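Local coordinates for SH2 domain-containing protein 3C (Homo sapiens, PDB 3T6G) that acts as an adapter in integrin-mediated cell adhesion and migration, its C-terminal Cdc25-homology domain being closed, unfit for canonical nucleotide exchange and used to bind BCAR1, at residues Ala126-Thr131 with Val168-Arg173; Leu99-His104 with Ser294-Arg299; Ala54-Lys59 with Gln268-Leu273. The protein carries 2 engineered substitutions. One frame throughout, in Å; residues are numbered along the deposited sequence.

In the fold
All three contacts belong to the all-helical Cdc25-homology (Ras-GEF) domain. Along the chain 54-59 pairs with 268-273 (interaction 3), 99-104 with 294-299 (interaction 2) and 126-131 with 168-173 (interaction 1). Interaction 1 is therefore nested inside the spans closed by the other two, while interactions 2 and 3 cross. Interactions 2 and 3 also touch, Arg-102 lying against the backbone of Val-57, with centres about 22 Å apart. Interaction 1 lies farther out, about 21 Å from the centre of the chain, and shares no helix with them, although helices 93-115 and 121-140 are consecutive. Interactions 2 and 3 thus tie early helices to the C-terminal part of this closed domain.

Interaction 1 of 3, residues Ala126-Thr131 with Val168-Arg173; sequences ALLHKT and VTLRQR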
loop_
_atom_site.group_PDB
_atom_site.type_symbol
_atom_site.label_atom_id
_atom_site.label_comp_id
_atom_site.label_asym_id
_atom_site.label_seq_id
_atom_site.Cartn_x
_atom_site.Cartn_y
_atom_site.Cartn_z
ATOM N N ALA A 126 -3.699 28.770 -6.303
ATOM C CA ALA A 126 -3.715 28.253 -7.676
ATOM C C ALA A 126 -2.904 26.958 -7.823
ATOM O O ALA A 126 -3.311 26.026 -8.510
ATOM C CB ALA A 126 -3.203 29.312 -8.631
ATOM N N LEU A 127 -1.753 26.914 -7.167
ATOM C CA LEU A 127 -0.959 25.688 -7.070
ATOM C C LEU A 127 -1.700 24.573 -6.306
ATOM O O LEU A 127 -1.690 23.412 -6.715
ATOM C CB LEU A 127 0.374 25.989 -6.382
ATOM C CG LEU A 127 1.313 24.777 -6.253
ATOM C CD1 LEU A 127 1.218 23.888 -7.472
ATOM C CD2 LEU A 127 2.746 25.218 -6.021
ATOM N N LEU A 128 -2.329 24.935 -5.190
ATOM C CA LEU A 128 -3.196 24.017 -4.452
ATOM C C LEU A 128 -4.304 23.502 -5.366
ATOM O O LEU A 128 -4.665 22.335 -5.331
ATOM C CB LEU A 128 -3.796 24.718 -3.230
ATOM C CG LEU A 128 -4.587 23.903 -2.197
ATOM C CD1 LEU A 128 -3.637 23.003 -1.436
ATOM C CD2 LEU A 128 -5.362 24.804 -1.213
ATOM N N HIS A 129 -4.842 24.375 -6.207
ATOM C CA HIS A 129 -5.963 23.977 -7.054
ATOM C C HIS A 129 -5.495 22.960 -8.083
ATOM O O HIS A 129 -6.255 22.092 -8.518
ATOM C CB HIS A 129 -6.602 25.202 -7.730
ATOM C CG HIS A 129 -7.613 24.857 -8.781
ATOM N ND1 HIS A 129 -8.763 24.149 -8.506
ATOM C CD2 HIS A 129 -7.637 25.108 -10.111
ATOM C CE1 HIS A 129 -9.456 23.982 -9.619
ATOM N NE2 HIS A 129 -8.797 24.558 -10.606
ATOM N N LYS A 130 -4.229 23.083 -8.460
ATOM C CA LYS A 130 -3.655 22.234 -9.478
ATOM C C LYS A 130 -3.275 20.883 -8.871
ATOM O O LYS A 130 -3.440 19.838 -9.501
ATOM C CB LYS A 130 -2.435 22.912 -10.091
ATOM C CG LYS A 130 -1.935 22.224 -11.342
ATOM C CD LYS A 130 -0.523 22.642 -11.656
ATOM C CE LYS A 130 -0.042 21.944 -12.905
ATOM N NZ LYS A 130 1.424 22.082 -12.994
ATOM N N THR A 131 -2.772 20.900 -7.641
ATOM C CA THR A 131 -2.575 19.650 -6.918
ATOM C C THR A 131 -3.872 18.827 -6.842
ATOM O O THR A 131 -3.860 17.628 -7.071
ATOM C CB THR A 131 -2.064 19.900 -5.518
ATOM O OG1 THR A 131 -0.875 20.687 -5.590
ATOM C CG2 THR A 131 -1.738 18.584 -4.860
ATOM N N VAL A 168 -9.046 29.679 2.081
ATOM C CA VAL A 168 -10.086 30.681 1.866
ATOM C C VAL A 168 -10.031 31.174 0.419
ATOM O O VAL A 168 -11.038 31.185 -0.291
ATOM C CB VAL A 168 -9.927 31.890 2.804
ATOM C CG1 VAL A 168 -10.706 33.072 2.255
ATOM C CG2 VAL A 168 -10.371 31.548 4.226
ATOM N N THR A 169 -8.839 31.562 -0.023
ATOM C CA THR A 169 -8.693 32.058 -1.380
ATOM C C THR A 169 -8.932 30.983 -2.449
ATOM O O THR A 169 -9.360 31.318 -3.563
ATOM C CB THR A 169 -7.383 32.879 -1.575
ATOM O OG1 THR A 169 -6.985 32.867 -2.951
ATOM C CG2 THR A 169 -6.287 32.349 -0.729
ATOM N N LEU A 170 -8.705 29.705 -2.111
ATOM C CA LEU A 170 -9.071 28.606 -3.019
ATOM C C LEU A 170 -10.582 28.553 -3.141
ATOM O O LEU A 170 -11.136 28.237 -4.199
ATOM C CB LEU A 170 -8.559 27.248 -2.523
ATOM C CG LEU A 170 -8.959 25.999 -3.333
ATOM C CD1 LEU A 170 -8.010 25.791 -4.509
ATOM C CD2 LEU A 170 -8.968 24.721 -2.480
ATOM N N ARG A 171 -11.243 28.862 -2.037
ATOM C CA ARG A 171 -12.695 28.874 -1.988
ATOM C C ARG A 171 -13.245 30.036 -2.813
ATOM O O ARG A 171 -14.304 29.924 -3.435
ATOM C CB ARG A 171 -13.156 28.987 -0.536
ATOM C CG ARG A 171 -13.940 27.789 -0.027
ATOM C CD ARG A 171 -13.854 27.680 1.489
ATOM N NE ARG A 171 -12.873 26.673 1.883
ATOM C CZ ARG A 171 -12.156 26.712 3.002
ATOM N NH1 ARG A 171 -12.298 27.729 3.855
ATOM N NH2 ARG A 171 -11.292 25.730 3.258
ATOM N N GLN A 172 -12.514 31.148 -2.825
ATOM C CA GLN A 172 -12.940 32.344 -3.554
ATOM C C GLN A 172 -12.713 32.228 -5.050
ATOM O O GLN A 172 -13.611 32.496 -5.844
ATOM C CB GLN A 172 -12.209 33.578 -3.032
ATOM C CG GLN A 172 -12.876 34.226 -1.828
ATOM C CD GLN A 172 -11.955 35.195 -1.107
ATOM O OE1 GLN A 172 -10.852 35.508 -1.581
ATOM N NE2 GLN A 172 -12.395 35.665 0.052
ATOM N N ARG A 173 -11.507 31.805 -5.420
ATOM C CA ARG A 173 -11.043 31.885 -6.796
ATOM C C ARG A 173 -11.161 30.585 -7.576
ATOM O O ARG A 173 -11.207 30.590 -8.808
ATOM C CB ARG A 173 -9.588 32.343 -6.810
ATOM C CG ARG A 173 -9.398 33.762 -6.328
ATOM C CD ARG A 173 -7.929 34.120 -6.236
ATOM N NE ARG A 173 -7.324 34.374 -7.542
ATOM C CZ ARG A 173 -7.505 35.484 -8.260
ATOM N NH1 ARG A 173 -8.292 36.465 -7.808
ATOM N NH2 ARG A 173 -6.900 35.610 -9.439
#
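Leu-170 of helix 164-173 reaches across to helix 121-140 and spreads its two methyls over neighbouring residues there: CD1 lies 3.6 Å from CB of His-129, and CD2 meets CD2 of Leu-128 at 3.8 Å. With CG anti to the backbone N (chi1 176°), the fork of Leu-170 is carried outward from its own helix, one branch for each partner. CD1 also rests close to CA of His-129, so this branch packs against the root of the histidine and only obliquely toward its ring. The ring itself swings on to stack with His-174, just past the end of helix 164-173.

Leu-128 extends in the same way (chi1 -172°), and the two leucines cross at about a right angle, meeting methyl to methyl. Around them, Leu-128 also packs on Leu-155 of helix 145-155 and on Trp-167, while Leu-170 also touches Ile-132 of helix 121-140. The contact thus joins two helices of the Ras-GEF domain through the two buried leucines and the CB of His-129. Between these segments the chemistry is purely apolar: the hold comes from dispersion and the exclusion of water, so here it is probably the fit of the methyls, not a directional bond, that matters.

Interaction 2 of 3, residues Leu99-His104 with Ser294-Arg299; sequences LLERFH and SSQARR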
loop_
_atom_site.group_PDB
_atom_site.type_symbol
_atom_site.label_atom_id
_atom_site.label_comp_id
_atom_site.label_asym_id
_atom_site.label_seq_id
_atom_site.Cartn_x
_atom_site.Cartn_y
_atom_site.Cartn_z
ATOM N N LEU A 99 7.035 0.522 -1.584
ATOM C CA LEU A 99 5.840 1.268 -1.909
ATOM C C LEU A 99 5.462 2.220 -0.776
ATOM O O LEU A 99 4.841 3.235 -1.024
ATOM C CB LEU A 99 4.661 0.356 -2.234
ATOM C CG LEU A 99 4.662 -0.395 -3.559
ATOM C CD1 LEU A 99 3.432 -1.320 -3.610
ATOM C CD2 LEU A 99 4.637 0.578 -4.721
ATOM N N LEU A 100 5.819 1.895 0.464
ATOM C CA LEU A 100 5.487 2.790 1.570
ATOM C C LEU A 100 6.427 4.006 1.579
ATOM O O LEU A 100 5.991 5.131 1.866
ATOM C CB LEU A 100 5.487 2.072 2.932
ATOM C CG LEU A 100 4.296 1.159 3.291
ATOM C CD1 LEU A 100 4.623 0.261 4.488
ATOM C CD2 LEU A 100 3.024 1.925 3.563
ATOM N N GLU A 101 7.707 3.796 1.270
ATOM C CA GLU A 101 8.630 4.923 1.159
ATOM C C GLU A 101 8.159 5.819 0.032
ATOM O O GLU A 101 8.153 7.044 0.158
ATOM C CB GLU A 101 10.062 4.481 0.872
ATOM C CG GLU A 101 11.040 5.656 0.709
ATOM C CD GLU A 101 11.481 6.262 2.040
ATOM O OE1 GLU A 101 11.626 5.495 3.012
ATOM O OE2 GLU A 101 11.688 7.495 2.124
ATOM N N ARG A 102 7.741 5.194 -1.061
ATOM C CA ARG A 102 7.362 5.954 -2.236
ATOM C C ARG A 102 6.201 6.866 -1.890
ATOM O O ARG A 102 6.265 8.081 -2.102
ATOM C CB ARG A 102 6.985 5.050 -3.417
ATOM C CG ARG A 102 6.924 5.821 -4.751
ATOM C CD ARG A 102 6.590 4.944 -5.958
ATOM N NE ARG A 102 6.072 5.738 -7.066
ATOM C CZ ARG A 102 6.788 6.644 -7.739
ATOM N NH1 ARG A 102 8.063 6.885 -7.431
ATOM N NH2 ARG A 102 6.231 7.315 -8.730
ATOM N N PHE A 103 5.143 6.250 -1.375
ATOM C CA PHE A 103 3.930 6.932 -0.950
ATOM C C PHE A 103 4.207 8.147 -0.041
ATOM O O PHE A 103 3.928 9.299 -0.423
ATOM C CB PHE A 103 3.027 5.932 -0.238
ATOM C CG PHE A 103 1.639 6.438 0.039
ATOM C CD1 PHE A 103 0.627 6.281 -0.901
ATOM C CD2 PHE A 103 1.333 7.032 1.252
ATOM C CE1 PHE A 103 -0.656 6.720 -0.640
ATOM C CE2 PHE A 103 0.039 7.471 1.519
ATOM C CZ PHE A 103 -0.955 7.312 0.573
ATOM N N HIS A 104 4.761 7.923 1.147
ATOM C CA HIS A 104 4.936 9.075 2.009
ATOM C C HIS A 104 5.921 10.102 1.468
ATOM O O HIS A 104 5.731 11.303 1.640
ATOM C CB HIS A 104 5.260 8.730 3.465
ATOM C CG HIS A 104 5.045 9.893 4.393
ATOM N ND1 HIS A 104 3.876 10.631 4.399
ATOM C CD2 HIS A 104 5.864 10.483 5.300
ATOM C CE1 HIS A 104 3.975 11.604 5.286
ATOM N NE2 HIS A 104 5.168 11.535 5.850
ATOM N N SER A 294 19.863 7.804 5.865
ATOM C CA SER A 294 19.354 7.660 7.222
ATOM C C SER A 294 18.089 6.823 7.215
ATOM O O SER A 294 17.523 6.540 6.158
ATOM C CB SER A 294 19.078 9.021 7.860
ATOM O OG SER A 294 20.288 9.726 8.059
ATOM N N SER A 295 17.656 6.422 8.402
ATOM C CA SER A 295 16.468 5.598 8.533
ATOM C C SER A 295 15.285 6.394 8.041
ATOM O O SER A 295 15.344 7.613 7.960
ATOM C CB SER A 295 16.251 5.204 9.992
ATOM O OG SER A 295 16.268 6.352 10.825
ATOM N N GLN A 296 14.211 5.699 7.706
ATOM C CA GLN A 296 12.985 6.351 7.299
ATOM C C GLN A 296 12.331 7.098 8.459
ATOM O O GLN A 296 11.825 8.210 8.279
ATOM C CB GLN A 296 12.006 5.329 6.751
ATOM C CG GLN A 296 10.693 5.941 6.373
ATOM C CD GLN A 296 9.685 4.898 5.978
ATOM O OE1 GLN A 296 8.832 4.498 6.787
ATOM N NE2 GLN A 296 9.771 4.444 4.727
ATOM N N ALA A 297 12.328 6.487 9.644
ATOM C CA ALA A 297 11.737 7.129 10.820
ATOM C C ALA A 297 12.377 8.487 11.060
ATOM O O ALA A 297 11.686 9.478 11.244
ATOM C CB ALA A 297 11.874 6.254 12.072
ATOM N N ARG A 298 13.701 8.516 11.057
ATOM C CA ARG A 298 14.459 9.742 11.283
ATOM C C ARG A 298 14.255 10.737 10.138
ATOM O O ARG A 298 14.013 11.919 10.376
ATOM C CB ARG A 298 15.943 9.403 11.447
ATOM C CG ARG A 298 16.772 10.423 12.212
ATOM C CD ARG A 298 17.932 9.723 12.921
ATOM N NE ARG A 298 18.999 10.637 13.327
ATOM C CZ ARG A 298 20.109 10.251 13.950
ATOM N NH1 ARG A 298 20.294 8.968 14.245
ATOM N NH2 ARG A 298 21.032 11.144 14.284
ATOM N N ARG A 299 14.348 10.268 8.896
ATOM C CA ARG A 299 14.138 11.150 7.754
ATOM C C ARG A 299 12.760 11.800 7.858
ATOM O O ARG A 299 12.604 12.998 7.603
ATOM C CB ARG A 299 14.303 10.400 6.417
ATOM C CG ARG A 299 15.764 10.110 6.040
ATOM C CD ARG A 299 15.933 9.456 4.671
ATOM N NE ARG A 299 15.348 8.116 4.572
ATOM C CZ ARG A 299 14.168 7.864 4.008
ATOM N NH1 ARG A 299 13.696 6.631 3.946
ATOM N NH2 ARG A 299 13.448 8.855 3.500
#
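Glu-101 of helix 93-115 forms a buried salt bridge with Arg-299 and takes a hydrogen bond from Gln-296, both in the first turn of helix 296-314, so that two helices of the Cdc25-homology domain are joined. Its CB has the amide NE2 of Gln-296 at 3.9 Å. From there CG runs anti to the backbone N (chi1 178°), and a bend at chi2 (79°) turns the carboxylate toward the incoming helix. CD brings its two oxygens to the guanidinium edge, which grips them end-on through NH1 and NH2, one to each oxygen.

OE1 takes two bonds: Arg-299 NH1 at 2.5 Å and Gln-296 NE2 at 2.7 Å, the amide bond nearly straight at 176°. These donors come from opposite faces of the carboxylate plane, each tilted well out of it. OE2 receives Arg-299 NH2 on its syn side at 2.6 Å and also bonds to Thr-105 OG1, one turn along its own helix. The carboxylate and guanidinium planes are turned well away from each other, so the pair is not coplanar.

Were Glu-101 replaced by an alanine, the buried guanidinium of Arg-299 would probably be left without its mate and the Gln-296 amide without the oxygen that fixes its rotation. Arg-299 has further partners: Trp-287 makes a cation-pi contact with it, and the guanidinium's inner nitrogen turns back to the chain just before the helix. There Arg-299 NE donates to Ser-294 O at 3.1 Å, with that oxygen in the guanidinium plane.

Interaction 3 of 3, residues Ala54-Lys59 with Gln268-Leu273; sequences ARHVTK and QARPEL
A buried histidine docks here against the extended loop that leads into a short helix: His-56 of helix 50-64 meets residues 268-273, at the entry to helix 271-276, within the all-helical Ras-GEF domain. The contact is part polar and part aromatic-aliphatic. At the ring edge, the backbone N of Arg-270 donates to NE2 of His-56 over 2.9 Å, a fairly straight bond at 167° with the donor near the ring plane. This bond calls for an unprotonated NE2, while ND1 is bonded to Thr-52 O one turn back on its own helix. Held at both nitrogens, the imidazole has its rotation fixed.

The torsion behind this places CG anti to the carbonyl carbon (chi1 -79°), beside the backbone N, which brings the ring within reach of Thr-52 while NE2 points across to that loop. Ala-269 adds its CA at 3.6 Å from NE2, and Phe-267 meets the imidazole edge-to-face. The side chain of Leu-273 crosses that of His-56 at about a right angle, its CB lying 3.4 Å from CD2. Its methyl CD1 then covers one face in a CH-pi contact, 3.5 Å from the ring centroid and only 11° off the normal.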
loop_
_atom_site.group_PDB
_atom_site.type_symbol
_atom_site.label_atom_id
_atom_site.label_comp_id
_atom_site.label_asym_id
_atom_site.label_seq_id
_atom_site.Cartn_x
_atom_site.Cartn_y
_atom_site.Cartn_z
ATOM N N ALA A 54 -0.062 13.526 -14.266
ATOM C CA ALA A 54 -0.688 12.291 -13.818
ATOM C C ALA A 54 -0.167 11.119 -14.617
ATOM O O ALA A 54 0.157 10.079 -14.055
ATOM C CB ALA A 54 -2.204 12.378 -13.945
ATOM N N ARG A 55 -0.097 11.288 -15.932
ATOM C CA ARG A 55 0.393 10.226 -16.783
ATOM C C ARG A 55 1.810 9.867 -16.376
ATOM O O ARG A 55 2.174 8.693 -16.312
ATOM C CB ARG A 55 0.349 10.634 -18.242
ATOM C CG ARG A 55 -0.966 10.341 -18.922
ATOM C CD ARG A 55 -0.834 10.522 -20.439
ATOM N NE ARG A 55 -2.090 10.935 -21.056
ATOM C CZ ARG A 55 -2.382 12.182 -21.407
ATOM N NH1 ARG A 55 -1.495 13.153 -21.220
ATOM N NH2 ARG A 55 -3.557 12.459 -21.959
ATOM N N HIS A 56 2.613 10.876 -16.076
ATOM C CA HIS A 56 3.992 10.606 -15.715
ATOM C C HIS A 56 4.173 9.782 -14.433
ATOM O O HIS A 56 4.963 8.841 -14.438
ATOM C CB HIS A 56 4.797 11.890 -15.675
ATOM C CG HIS A 56 5.201 12.365 -17.037
ATOM N ND1 HIS A 56 4.279 12.700 -18.006
ATOM C CD2 HIS A 56 6.419 12.492 -17.614
ATOM C CE1 HIS A 56 4.911 13.037 -19.109
ATOM N NE2 HIS A 56 6.214 12.928 -18.899
ATOM N N VAL A 57 3.449 10.126 -13.352
ATOM C CA VAL A 57 3.619 9.426 -12.079
ATOM C C VAL A 57 3.086 8.029 -12.152
ATOM O O VAL A 57 3.593 7.157 -11.472
ATOM C CB VAL A 57 2.808 10.003 -10.913
ATOM C CG1 VAL A 57 3.719 10.335 -9.744
ATOM C CG2 VAL A 57 1.954 11.132 -11.362
ATOM N N THR A 58 1.988 7.862 -12.885
ATOM C CA THR A 58 1.357 6.583 -13.027
ATOM C C THR A 58 2.356 5.626 -13.647
ATOM O O THR A 58 2.453 4.477 -13.218
ATOM C CB THR A 58 0.147 6.665 -13.929
ATOM O OG1 THR A 58 -0.867 7.421 -13.273
ATOM C CG2 THR A 58 -0.387 5.270 -14.206
ATOM N N LYS A 59 3.099 6.106 -14.651
ATOM C CA LYS A 59 4.073 5.263 -15.339
ATOM C C LYS A 59 5.094 4.749 -14.337
ATOM O O LYS A 59 5.366 3.553 -14.246
ATOM C CB LYS A 59 4.794 6.048 -16.426
ATOM C CG LYS A 59 5.243 5.204 -17.611
ATOM C CD LYS A 59 6.609 4.561 -17.434
ATOM C CE LYS A 59 7.544 4.867 -18.638
ATOM N NZ LYS A 59 7.072 4.354 -19.966
ATOM N N GLN A 268 4.204 9.953 -24.557
ATOM C CA GLN A 268 5.460 10.615 -24.897
ATOM C C GLN A 268 6.076 11.250 -23.658
ATOM O O GLN A 268 5.775 12.403 -23.316
ATOM C CB GLN A 268 5.245 11.654 -26.006
ATOM C CG GLN A 268 4.911 11.045 -27.376
ATOM C CD GLN A 268 4.733 12.090 -28.488
ATOM O OE1 GLN A 268 5.049 13.277 -28.317
ATOM N NE2 GLN A 268 4.224 11.643 -29.635
ATOM N N ALA A 269 6.932 10.496 -22.979
ATOM C CA ALA A 269 7.379 10.914 -21.653
ATOM C C ALA A 269 8.471 11.954 -21.735
ATOM O O ALA A 269 9.352 11.861 -22.581
ATOM C CB ALA A 269 7.848 9.714 -20.819
ATOM N N ARG A 270 8.415 12.941 -20.848
ATOM C CA ARG A 270 9.524 13.867 -20.705
ATOM C C ARG A 270 10.426 13.373 -19.588
ATOM O O ARG A 270 10.080 13.473 -18.417
ATOM C CB ARG A 270 9.031 15.267 -20.369
ATOM C CG ARG A 270 7.779 15.683 -21.104
ATOM C CD ARG A 270 7.262 16.977 -20.514
ATOM N NE ARG A 270 6.486 17.756 -21.471
ATOM C CZ ARG A 270 6.683 19.050 -21.682
ATOM N NH1 ARG A 270 7.626 19.690 -21.000
ATOM N NH2 ARG A 270 5.943 19.705 -22.569
ATOM N N PRO A 271 11.582 12.820 -19.957
ATOM C CA PRO A 271 12.664 12.379 -19.079
ATOM C C PRO A 271 12.748 13.109 -17.735
ATOM O O PRO A 271 12.698 12.450 -16.683
ATOM C CB PRO A 271 13.917 12.668 -19.915
ATOM C CG PRO A 271 13.404 12.955 -21.357
ATOM C CD PRO A 271 11.939 12.608 -21.363
ATOM N N GLU A 272 12.872 14.434 -17.761
ATOM C CA GLU A 272 13.096 15.201 -16.529
ATOM C C GLU A 272 11.930 15.052 -15.577
ATOM O O GLU A 272 12.089 15.017 -14.357
ATOM C CB GLU A 272 13.310 16.678 -16.835
ATOM C CG GLU A 272 14.358 16.958 -17.898
ATOM C CD GLU A 272 14.775 18.418 -17.911
ATOM O OE1 GLU A 272 13.962 19.265 -18.344
ATOM O OE2 GLU A 272 15.908 18.716 -17.470
ATOM N N LEU A 273 10.749 14.959 -16.158
ATOM C CA LEU A 273 9.539 14.812 -15.392
ATOM C C LEU A 273 9.549 13.457 -14.720
ATOM O O LEU A 273 9.213 13.359 -13.536
ATOM C CB LEU A 273 8.330 14.950 -16.305
ATOM C CG LEU A 273 7.366 16.095 -16.036
ATOM C CD1 LEU A 273 6.091 15.829 -16.809
ATOM C CD2 LEU A 273 7.058 16.185 -14.551
#